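Side-chain contact in STING-associated CdnE c-di-GMP synthase (Flavobacteriaceae, PDB 6WT8), which probably makes cyclic di-GMP from GTP as a CD-NTase enzyme of a bacterial anti-phage (CBASS) system that signals through STING: residues S16-V21 and P60-N65. Sequence-based numbering, arbitrary orientation. Where two conformers were deposited one is given.
Sequences SNPDLV and PSYTMN
Y62 reaches out from helix 60-81, near its N-terminal end, and meets the ring of P18 with the end of its phenol. The two side chains come from opposite directions. Y62 OH lies 3.3 Å from P18 CG, a van der Waals touch, and P18 CD is only slightly farther. Behind the hydroxyl, Y62 CZ is 4.3 Å from P18 CD. The tyrosine has CG anti to its carbonyl carbon (chi1 -64°), which carries the phenol out from the helix toward the loop. Next to CZ, Y62 CE2 passes the carbonyl oxygen S16 O at 4.0 Å, in an oblique approach. This is the tight part of the contact, and it is small. S61 OG sits over one face of the ring, toward its rim. K101 and R193 also touch Y62.

The D19 side is looser, and D19 is exposed. D19 OD2 stays 4.4 Å from Y62 OH, and no direct hydrogen bond joins the two segments. One water bridges them: it donates to D19 OD2 and also bonds Y62 OH, each at 3.2 Å.

The loop is held in shape from within. The backbone bond from L20 N to N17 O closes a type I beta turn, with P18 and D19 at its two central positions. The N17 amide reaches past the turn to both backbone groups of V21. N17 ND2 donates to V21 O at 3.0 Å, on a lone pair in the carbonyl plane. N17 OD1 in turn accepts from V21 N, with a 149° angle at the hydrogen. S16 is also bonded through its backbone to A59. P18 thus packs on the phenol end directly, while D19 reaches it through water. This is a type I beta turn after helix 5-16 packed against helix 60-81, beside strand 192-204 of the mixed sheet, which probably belongs to the nucleotidyltransferase core, as in other CD-NTases.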
loop_
_atom_site.group_PDB
_atom_site.type_symbol
_atom_site.label_atom_id
_atom_site.label_comp_id
_atom_site.label_asym_id
_atom_site.label_seq_id
_atom_site.Cartn_x
_atom_site.Cartn_y
_atom_site.Cartn_z
ATOM N N SER A 16 -0.817 -11.609 -13.545
ATOM C CA SER A 16 -1.578 -10.379 -13.685
ATOM C C SER A 16 -2.809 -10.502 -14.567
ATOM O O SER A 16 -3.820 -9.856 -14.305
ATOM C CB SER A 16 -0.701 -9.275 -14.296
ATOM O OG SER A 16 0.339 -8.879 -13.427
ATOM N N ASN A 17 -2.720 -11.239 -15.666
ATOM C CA ASN A 17 -3.809 -11.196 -16.646
ATOM C C ASN A 17 -3.706 -12.449 -17.502
ATOM O O ASN A 17 -3.466 -12.359 -18.734
ATOM C CB ASN A 17 -3.682 -9.915 -17.481
ATOM C CG ASN A 17 -4.820 -9.747 -18.483
ATOM O OD1 ASN A 17 -5.879 -10.362 -18.347
ATOM N ND2 ASN A 17 -4.601 -8.918 -19.489
ATOM N N PRO A 18 -3.906 -13.633 -16.915
ATOM C CA PRO A 18 -3.665 -14.863 -17.679
ATOM C C PRO A 18 -4.607 -15.045 -18.844
ATOM O O PRO A 18 -4.254 -15.765 -19.780
ATOM C CB PRO A 18 -3.854 -15.981 -16.633
ATOM C CG PRO A 18 -4.695 -15.350 -15.562
ATOM C CD PRO A 18 -4.187 -13.927 -15.498
ATOM N N ASP A 19 -5.802 -14.464 -18.800
ATOM C CA ASP A 19 -6.748 -14.625 -19.902
ATOM C C ASP A 19 -6.637 -13.531 -20.937
ATOM O O ASP A 19 -7.402 -13.544 -21.915
ATOM C CB ASP A 19 -8.155 -14.649 -19.361
ATOM C CG ASP A 19 -8.424 -15.901 -18.548
ATOM O OD1 ASP A 19 -7.885 -16.971 -18.928
ATOM O OD2 ASP A 19 -9.138 -15.784 -17.531
ATOM N N LEU A 20 -5.682 -12.613 -20.760
ATOM C CA LEU A 20 -5.384 -11.588 -21.770
ATOM C C LEU A 20 -6.609 -10.727 -22.079
ATOM O O LEU A 20 -6.931 -10.435 -23.245
ATOM C CB LEU A 20 -4.795 -12.200 -23.049
ATOM C CG LEU A 20 -3.545 -13.057 -22.837
ATOM C CD1 LEU A 20 -2.940 -13.528 -24.182
ATOM C CD2 LEU A 20 -2.520 -12.284 -22.025
ATOM N N VAL A 21 -7.278 -10.296 -21.009
ATOM C CA VAL A 21 -8.374 -9.361 -21.176
ATOM C C VAL A 21 -7.797 -8.005 -21.578
ATOM O O VAL A 21 -6.632 -7.683 -21.313
ATOM C CB VAL A 21 -9.241 -9.241 -19.905
ATOM C CG1 VAL A 21 -9.713 -10.649 -19.458
ATOM C CG2 VAL A 21 -8.538 -8.490 -18.851
ATOM N N PRO A 60 -8.700 -5.987 -13.934
ATOM C CA PRO A 60 -9.657 -5.381 -12.988
ATOM C C PRO A 60 -10.641 -6.356 -12.383
ATOM O O PRO A 60 -11.111 -6.087 -11.254
ATOM C CB PRO A 60 -10.380 -4.330 -13.833
ATOM C CG PRO A 60 -10.023 -4.618 -15.273
ATOM C CD PRO A 60 -8.676 -5.299 -15.238
ATOM N N SER A 61 -10.958 -7.475 -13.027
ATOM C CA SER A 61 -11.947 -8.368 -12.428
ATOM C C SER A 61 -11.460 -8.922 -11.100
ATOM O O SER A 61 -12.269 -9.122 -10.195
ATOM C CB SER A 61 -12.305 -9.498 -13.400
ATOM O OG SER A 61 -11.225 -10.442 -13.464
ATOM N N TYR A 62 -10.142 -9.171 -10.960
ATOM C CA TYR A 62 -9.645 -9.759 -9.719
ATOM C C TYR A 62 -9.806 -8.781 -8.575
ATOM O O TYR A 62 -10.261 -9.129 -7.468
ATOM C CB TYR A 62 -8.161 -10.129 -9.889
ATOM C CG TYR A 62 -7.936 -11.195 -10.937
ATOM C CD1 TYR A 62 -8.294 -12.506 -10.712
ATOM C CD2 TYR A 62 -7.366 -10.871 -12.151
ATOM C CE1 TYR A 62 -8.106 -13.484 -11.705
ATOM C CE2 TYR A 62 -7.141 -11.840 -13.125
ATOM C CZ TYR A 62 -7.505 -13.132 -12.911
ATOM O OH TYR A 62 -7.276 -14.044 -13.957
ATOM N N THR A 63 -9.452 -7.540 -8.845
ATOM C CA THR A 63 -9.548 -6.474 -7.856
ATOM C C THR A 63 -10.993 -6.229 -7.461
ATOM O O THR A 63 -11.313 -6.059 -6.279
ATOM C CB THR A 63 -8.912 -5.249 -8.474
ATOM O OG1 THR A 63 -7.541 -5.596 -8.771
ATOM C CG2 THR A 63 -8.939 -4.042 -7.548
HETATM N N MSE A 64 -11.879 -6.181 -8.444
HETATM C CA MSE A 64 -13.281 -5.983 -8.157
HETATM C C MSE A 64 -13.843 -7.147 -7.368
HETATM O O MSE A 64 -14.573 -6.930 -6.365
HETATM C CB MSE A 64 -14.079 -5.817 -9.454
HETATM C CG MSE A 64 -15.569 -5.559 -9.177
HETATM SE SE MSE A 64 -15.885 -3.851 -8.256
HETATM C CE MSE A 64 -15.897 -4.232 -6.358
ATOM N N ASN A 65 -13.487 -8.372 -7.760
ATOM C CA ASN A 65 -13.973 -9.540 -7.028
ATOM C C ASN A 65 -13.524 -9.495 -5.573
ATOM O O ASN A 65 -14.295 -9.841 -4.673
ATOM C CB ASN A 65 -13.500 -10.835 -7.685
ATOM C CG ASN A 65 -14.341 -11.189 -8.879
ATOM O OD1 ASN A 65 -15.482 -10.739 -8.992
ATOM N ND2 ASN A 65 -13.797 -11.996 -9.757
HETATM O O HOH W 1 -9.420 -12.910 -16.096
#